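Local structure of globin II, extracellular (Lumbricus terrestris, 1X9F) at residues Ser14-Gly17 against Arg18-Ser22; Ala32-Arg35 against Ala36-Gln40; Cys124-Arg127 against Glu128-Asp131. The protein probably carries oxygen as a haem-bearing chain of the giant extracellular haemoglobin (erythrocruorin) of the earthworm, and holds carbon monoxide in this crystal. All coordinates share one frame; numbering follows the deposited sequence.

Overall arrangement
The three contacts follow one another along the chain without nesting or crossing. Each is local, so none closes a long loop. Contact 1 spans the last turns of helix 6-20 and its exit. Contact 2 lies in the second half of helix 23-40, the next helix, beside the bound carbon monoxide; its centre is about 19 Å from those of the other two. Contact 3 is the entry to helix 127-142, after helix 103-121. Contacts 1 and 3 touch: Glu-15 and Trp-16 meet the start of helix 127-142 and so tie the first helix of the globin fold to the last. Contact 2 touches neither.

Contact 1 (Ser14-Gly17 against Arg18-Ser22); sequences SEWG and RAYGS
Arg-18 N donates to Ser-14 O at 3.0 Å, an i to i+4 bond near the end of helix 6-20. The Arg-18 side chain bends at chi2 and chi3 and folds back, so that Ser-14 O lies over one face of the guanidinium. Arg-18 NH1 comes within 3.8 Å of Ser-14 CB. Glu-15 OE1 and Arg-18 NH2 stay 4.6 Å apart. A water joins them, donating to OE1 and accepting from NH2 at the guanidinium edge. Both charged ends also have partners on the chain of another protein: an acidic side chain of that chain forms a salt bridge with Arg-18 NH1, and a polar one a hydrogen bond with Glu-15 OE1. Ala-19 N bonds to Glu-15 O and only weakly to Trp-16 O. Tyr-20 N donates to Trp-16 O at 2.7 Å. Tyr-20 CG is anti to the backbone N (chi1 -167°), as is Trp-16 CG (chi1 169°), and the two rings overlap in an offset stack. The centroids of the Trp-16 six-membered ring and the Tyr-20 ring are 4.5 Å apart, with the planes at 25°. Trp-16 CZ2 sits over the centre of the phenol ring, and Tyr-20 CB makes a CH-pi contact with the five-membered indole ring. A serine at Tyr-20 would probably leave one indole face without its stacking partner. Gly-21 leaves the helix with positive phi, a conformation that favours glycine. This is the end of the globin A helix. Trp-16 and Tyr-20 pack on helix 59-77, where Asp-73 accepts from the indole NE1. Arg-18 and Ala-19 touch Leu-121 of helix 103-121.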
# COMPACT_ATOMS: atom_id res chain seq x y z
N SER B 14 -2.98 6.81 -35.51
CA SER B 14 -2.17 6.68 -34.29
C SER B 14 -1.09 7.74 -34.17
O SER B 14 -0.92 8.34 -33.11
CB SER B 14 -1.53 5.29 -34.22
OG SER B 14 -2.48 4.33 -33.82
N GLU B 15 -0.34 7.94 -35.25
CA GLU B 15 0.74 8.90 -35.24
C GLU B 15 0.21 10.32 -35.07
O GLU B 15 0.87 11.15 -34.45
CB GLU B 15 1.62 8.72 -36.48
CG GLU B 15 2.27 7.34 -36.46
CD GLU B 15 3.16 7.06 -37.64
OE1 GLU B 15 3.88 6.04 -37.59
OE2 GLU B 15 3.15 7.84 -38.62
N TRP B 16 -0.99 10.58 -35.59
CA TRP B 16 -1.64 11.87 -35.38
C TRP B 16 -1.94 12.07 -33.90
O TRP B 16 -1.59 13.10 -33.32
CB TRP B 16 -2.91 12.01 -36.22
CG TRP B 16 -3.74 13.20 -35.86
CD1 TRP B 16 -4.91 13.19 -35.15
CD2 TRP B 16 -3.46 14.57 -36.16
NE1 TRP B 16 -5.38 14.48 -35.00
CE2 TRP B 16 -4.51 15.34 -35.61
CE3 TRP B 16 -2.43 15.24 -36.85
CZ2 TRP B 16 -4.57 16.74 -35.72
CZ3 TRP B 16 -2.49 16.63 -36.96
CH2 TRP B 16 -3.55 17.36 -36.40
N GLY B 17 -2.59 11.07 -33.30
CA GLY B 17 -2.88 11.07 -31.87
C GLY B 17 -1.66 11.43 -31.04
O GLY B 17 -1.72 12.34 -30.20
N ARG B 18 -0.55 10.74 -31.28
CA ARG B 18 0.69 11.01 -30.55
C ARG B 18 1.30 12.39 -30.80
O ARG B 18 1.91 12.96 -29.89
CB ARG B 18 1.72 9.92 -30.84
CG ARG B 18 1.92 8.95 -29.69
CD ARG B 18 1.73 7.50 -30.09
NE ARG B 18 2.48 7.15 -31.28
CZ ARG B 18 2.28 6.05 -32.01
NH1 ARG B 18 1.33 5.18 -31.68
NH2 ARG B 18 3.02 5.83 -33.09
N ALA B 19 1.14 12.94 -32.00
CA ALA B 19 1.76 14.22 -32.36
C ALA B 19 0.89 15.42 -32.00
O ALA B 19 1.39 16.51 -31.71
CB ALA B 19 2.10 14.25 -33.84
N TYR B 20 -0.42 15.20 -32.05
CA TYR B 20 -1.40 16.26 -31.83
C TYR B 20 -1.31 16.87 -30.43
O TYR B 20 -1.38 18.09 -30.29
CB TYR B 20 -2.81 15.72 -32.10
CG TYR B 20 -3.91 16.76 -32.23
CD1 TYR B 20 -5.23 16.42 -31.93
CD2 TYR B 20 -3.64 18.06 -32.66
CE1 TYR B 20 -6.25 17.35 -32.05
CE2 TYR B 20 -4.66 18.99 -32.78
CZ TYR B 20 -5.96 18.63 -32.47
OH TYR B 20 -6.97 19.55 -32.59
N GLY B 21 -1.16 16.03 -29.41
CA GLY B 21 -1.05 16.52 -28.03
C GLY B 21 -2.24 17.34 -27.58
O GLY B 21 -3.33 17.24 -28.14
N SER B 22 -2.02 18.15 -26.54
CA SER B 22 -3.09 18.96 -25.95
C SER B 22 -2.52 20.23 -25.30
O SER B 22 -1.30 20.42 -25.26
CB SER B 22 -3.87 18.11 -24.93
OG SER B 22 -3.02 17.71 -23.86
O HOH W 1 3.65 4.15 -35.54

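Contact 2 (Ala32-Arg35 against Ala36-Gln40); sequences AIWR and ATFAQ. With CMO (carbon monoxide), chain P.
Ile-33 O is gripped twice by Thr-37, whose N and OG1 each donate at 2.9 Å. The two donors reach the carbonyl from opposite faces of its plane. This is the threonine hydroxyl bonded back to the preceding turn of an alpha helix, here the B helix of the globin fold. OG1 is anti to the carbonyl carbon (chi1 -60°). The same torsion sends Thr-37 CG2 along the Trp-34 indole, 3.8 Å from Trp-34 CZ3. The two side chains point the same way. Ordinary i to i+4 bonds run alongside: Ala-36 N to Ala-32 O, Phe-38 N to Trp-34 O and Ala-39 N to Arg-35 O. Trp-34 is part of the carbon monoxide pocket, and its side chain lies about 4 Å from the haem. The modelled approach of the indole to the ligand is too close to be read in detail. Phe-48 meets the indole edge-to-face, and Val-68 packs on it from helix 59-77. Arg-35 extends away from the helix to bond through NE to Thr-56. The Phe-38 and Trp-34 rings are inclined at 42°, with Phe-38 CE2 at 3.8 Å from Trp-34 CE3. Trp-34 O lies over one face of the Phe-38 ring, offset toward its rim.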
# COMPACT_ATOMS: atom_id res chain seq x y z
N ALA B 32 3.65 25.72 -35.33
CA ALA B 32 4.74 25.10 -36.07
C ALA B 32 4.30 24.77 -37.50
O ALA B 32 5.04 25.05 -38.45
CB ALA B 32 5.22 23.86 -35.36
N ILE B 33 3.10 24.23 -37.66
CA ILE B 33 2.59 23.87 -38.99
C ILE B 33 2.36 25.10 -39.89
O ILE B 33 2.82 25.11 -41.04
CB ILE B 33 1.33 22.97 -38.91
CG1 ILE B 33 1.69 21.58 -38.35
CG2 ILE B 33 0.69 22.80 -40.30
CD1 ILE B 33 0.49 20.80 -37.80
N TRP B 34 1.69 26.12 -39.36
CA TRP B 34 1.44 27.36 -40.12
C TRP B 34 2.70 28.15 -40.46
O TRP B 34 2.81 28.69 -41.57
CB TRP B 34 0.33 28.23 -39.48
CG TRP B 34 -0.97 27.67 -39.89
CD1 TRP B 34 -1.86 26.98 -39.12
CD2 TRP B 34 -1.49 27.64 -41.22
NE1 TRP B 34 -2.93 26.56 -39.88
CE2 TRP B 34 -2.72 26.96 -41.18
CE3 TRP B 34 -1.05 28.15 -42.45
CZ2 TRP B 34 -3.49 26.76 -42.31
CZ3 TRP B 34 -1.82 27.95 -43.57
CH2 TRP B 34 -3.03 27.27 -43.50
N ARG B 35 3.67 28.19 -39.55
CA ARG B 35 4.96 28.81 -39.84
C ARG B 35 5.72 28.07 -40.92
O ARG B 35 6.34 28.70 -41.79
CB ARG B 35 5.82 28.89 -38.59
CG ARG B 35 5.34 29.97 -37.67
CD ARG B 35 5.92 29.87 -36.30
NE ARG B 35 5.41 30.97 -35.49
CZ ARG B 35 5.31 30.95 -34.17
NH1 ARG B 35 5.68 29.88 -33.48
NH2 ARG B 35 4.83 32.01 -33.53
N ALA B 36 5.70 26.74 -40.86
CA ALA B 36 6.34 25.93 -41.89
C ALA B 36 5.65 26.16 -43.24
O ALA B 36 6.33 26.23 -44.26
CB ALA B 36 6.32 24.47 -41.50
N THR B 37 4.33 26.30 -43.23
CA THR B 37 3.58 26.61 -44.45
C THR B 37 4.02 27.95 -45.02
O THR B 37 4.40 28.03 -46.19
CB THR B 37 2.05 26.63 -44.17
OG1 THR B 37 1.63 25.35 -43.68
CG2 THR B 37 1.26 26.78 -45.47
N PHE B 38 3.99 28.99 -44.18
CA PHE B 38 4.37 30.34 -44.60
C PHE B 38 5.83 30.41 -45.06
O PHE B 38 6.13 31.12 -46.01
CB PHE B 38 4.12 31.39 -43.50
CG PHE B 38 2.67 31.57 -43.14
CD1 PHE B 38 2.31 31.99 -41.86
CD2 PHE B 38 1.65 31.32 -44.07
CE1 PHE B 38 0.98 32.17 -41.52
CE2 PHE B 38 0.32 31.49 -43.72
CZ PHE B 38 -0.02 31.92 -42.45
N ALA B 39 6.73 29.69 -44.39
CA ALA B 39 8.13 29.67 -44.80
C ALA B 39 8.27 29.16 -46.24
O ALA B 39 9.15 29.59 -46.99
CB ALA B 39 8.97 28.81 -43.86
N GLN B 40 7.38 28.25 -46.61
CA GLN B 40 7.44 27.64 -47.93
C GLN B 40 6.69 28.42 -49.00
O GLN B 40 7.16 28.53 -50.14
CB GLN B 40 6.95 26.19 -47.89
CG GLN B 40 7.19 25.52 -49.22
CD GLN B 40 6.82 24.06 -49.22
OE1 GLN B 40 7.16 23.33 -48.30
NE2 GLN B 40 6.15 23.63 -50.28
C CMO P . -6.74 26.68 -42.81
O CMO P . -5.87 27.50 -42.40

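Contact 3 (Cys124-Arg127 against Glu128-Asp131); sequences CYDR and EAWD
Asp-126 OD1 accepts from Ala-129 N at 2.9 Å, with an N-H...O angle of 160°. The amide meets the oxygen from above the carboxylate plane. Asp-126 CG is anti to the backbone N (chi1 -178°), which turns the carboxylate back over the first turn. The Asp-126 side chain also rests on the Ala-129 methyl, Asp-126 CG to Ala-129 CB at 3.6 Å. Behind the cap, ordinary i to i+4 backbone bonds begin. Trp-130 N donates to Asp-126 O at 3.0 Å, and Asp-131 N donates to Arg-127 O at 2.8 Å. Asp-126 O also lies in the plane of the indole, at the edge, 3.2 Å from Trp-130 CD1. Tyr-125 CD2 meets Trp-130 CD1 at 3.7 Å. The two rings are inclined at 44°. Arg-127 N lies over the centre of the Tyr-125 ring.

The next shell holds these groups in place. Glu-15 OE2, on helix 6-20, accepts from both Trp-130 NE1 and Asp-126 N, so one carboxylate oxygen fixes the indole and the residue before the helix. Val-12 and Trp-16 of the same helix pack on the indole, as do Leu-114 and Val-117 of helix 103-121. Asp-126 OD2 forms a salt bridge with Lys-2, Asp-131 OD1 pairs with Lys-110, and a disulfide joins Cys-124 to the chain of another protein. A carboxylate near the positive end of the helix dipole is likely to be favourably placed. This is an aspartate N-cap, starting helix 127-142, the H helix of the globin fold.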
# COMPACT_ATOMS: atom_id res chain seq x y z
N CYS B 124 9.65 7.59 -35.38
CA CYS B 124 8.46 6.76 -35.42
C CYS B 124 7.33 7.36 -36.20
O CYS B 124 6.27 7.68 -35.65
CB CYS B 124 8.00 6.45 -34.00
SG CYS B 124 9.37 5.78 -33.06
N TYR B 125 7.54 7.52 -37.50
CA TYR B 125 6.46 7.95 -38.35
C TYR B 125 6.72 7.46 -39.77
O TYR B 125 7.86 7.17 -40.13
CB TYR B 125 6.25 9.47 -38.25
CG TYR B 125 6.71 10.28 -39.43
CD1 TYR B 125 8.03 10.27 -39.85
CD2 TYR B 125 5.80 11.08 -40.11
CE1 TYR B 125 8.44 11.00 -40.93
CE2 TYR B 125 6.20 11.83 -41.19
CZ TYR B 125 7.52 11.79 -41.60
OH TYR B 125 7.92 12.54 -42.67
N ASP B 126 5.65 7.34 -40.55
CA ASP B 126 5.75 6.88 -41.92
C ASP B 126 5.30 7.98 -42.87
O ASP B 126 4.11 8.23 -43.06
CB ASP B 126 4.91 5.62 -42.09
CG ASP B 126 4.99 5.04 -43.49
OD1 ASP B 126 5.22 5.79 -44.47
OD2 ASP B 126 4.82 3.83 -43.71
N ARG B 127 6.30 8.62 -43.48
CA ARG B 127 6.11 9.75 -44.37
C ARG B 127 5.23 9.41 -45.57
O ARG B 127 4.37 10.21 -45.97
CB ARG B 127 7.48 10.23 -44.85
CG ARG B 127 7.44 11.42 -45.75
CD ARG B 127 8.79 12.02 -46.05
NE ARG B 127 8.60 13.40 -46.48
CZ ARG B 127 8.22 13.78 -47.70
NH1 ARG B 127 8.00 12.88 -48.65
NH2 ARG B 127 8.06 15.07 -47.97
N GLU B 128 5.45 8.23 -46.14
CA GLU B 128 4.68 7.81 -47.30
C GLU B 128 3.21 7.61 -46.97
O GLU B 128 2.34 7.93 -47.79
CB GLU B 128 5.26 6.53 -47.91
CG GLU B 128 6.46 6.77 -48.82
CD GLU B 128 6.84 5.54 -49.61
OE1 GLU B 128 7.16 4.50 -48.98
OE2 GLU B 128 6.85 5.61 -50.85
N ALA B 129 2.93 7.08 -45.78
CA ALA B 129 1.56 6.87 -45.32
C ALA B 129 0.88 8.20 -45.01
O ALA B 129 -0.29 8.40 -45.37
CB ALA B 129 1.53 5.96 -44.10
N TRP B 130 1.60 9.12 -44.37
CA TRP B 130 1.08 10.46 -44.12
C TRP B 130 0.83 11.22 -45.41
O TRP B 130 -0.25 11.77 -45.61
CB TRP B 130 2.03 11.26 -43.22
CG TRP B 130 1.83 11.01 -41.77
CD1 TRP B 130 2.36 9.99 -41.04
CD2 TRP B 130 1.05 11.80 -40.87
NE1 TRP B 130 1.95 10.09 -39.73
CE2 TRP B 130 1.15 11.19 -39.59
CE3 TRP B 130 0.27 12.96 -41.00
CZ2 TRP B 130 0.51 11.71 -38.46
CZ3 TRP B 130 -0.36 13.47 -39.87
CH2 TRP B 130 -0.24 12.84 -38.62
N ASP B 131 1.82 11.24 -46.29
CA ASP B 131 1.71 11.95 -47.56
C ASP B 131 0.45 11.52 -48.32
O ASP B 131 -0.32 12.36 -48.81
CB ASP B 131 2.95 11.69 -48.41
CG ASP B 131 2.96 12.50 -49.68
OD1 ASP B 131 2.96 13.74 -49.60
OD2 ASP B 131 2.97 11.98 -50.82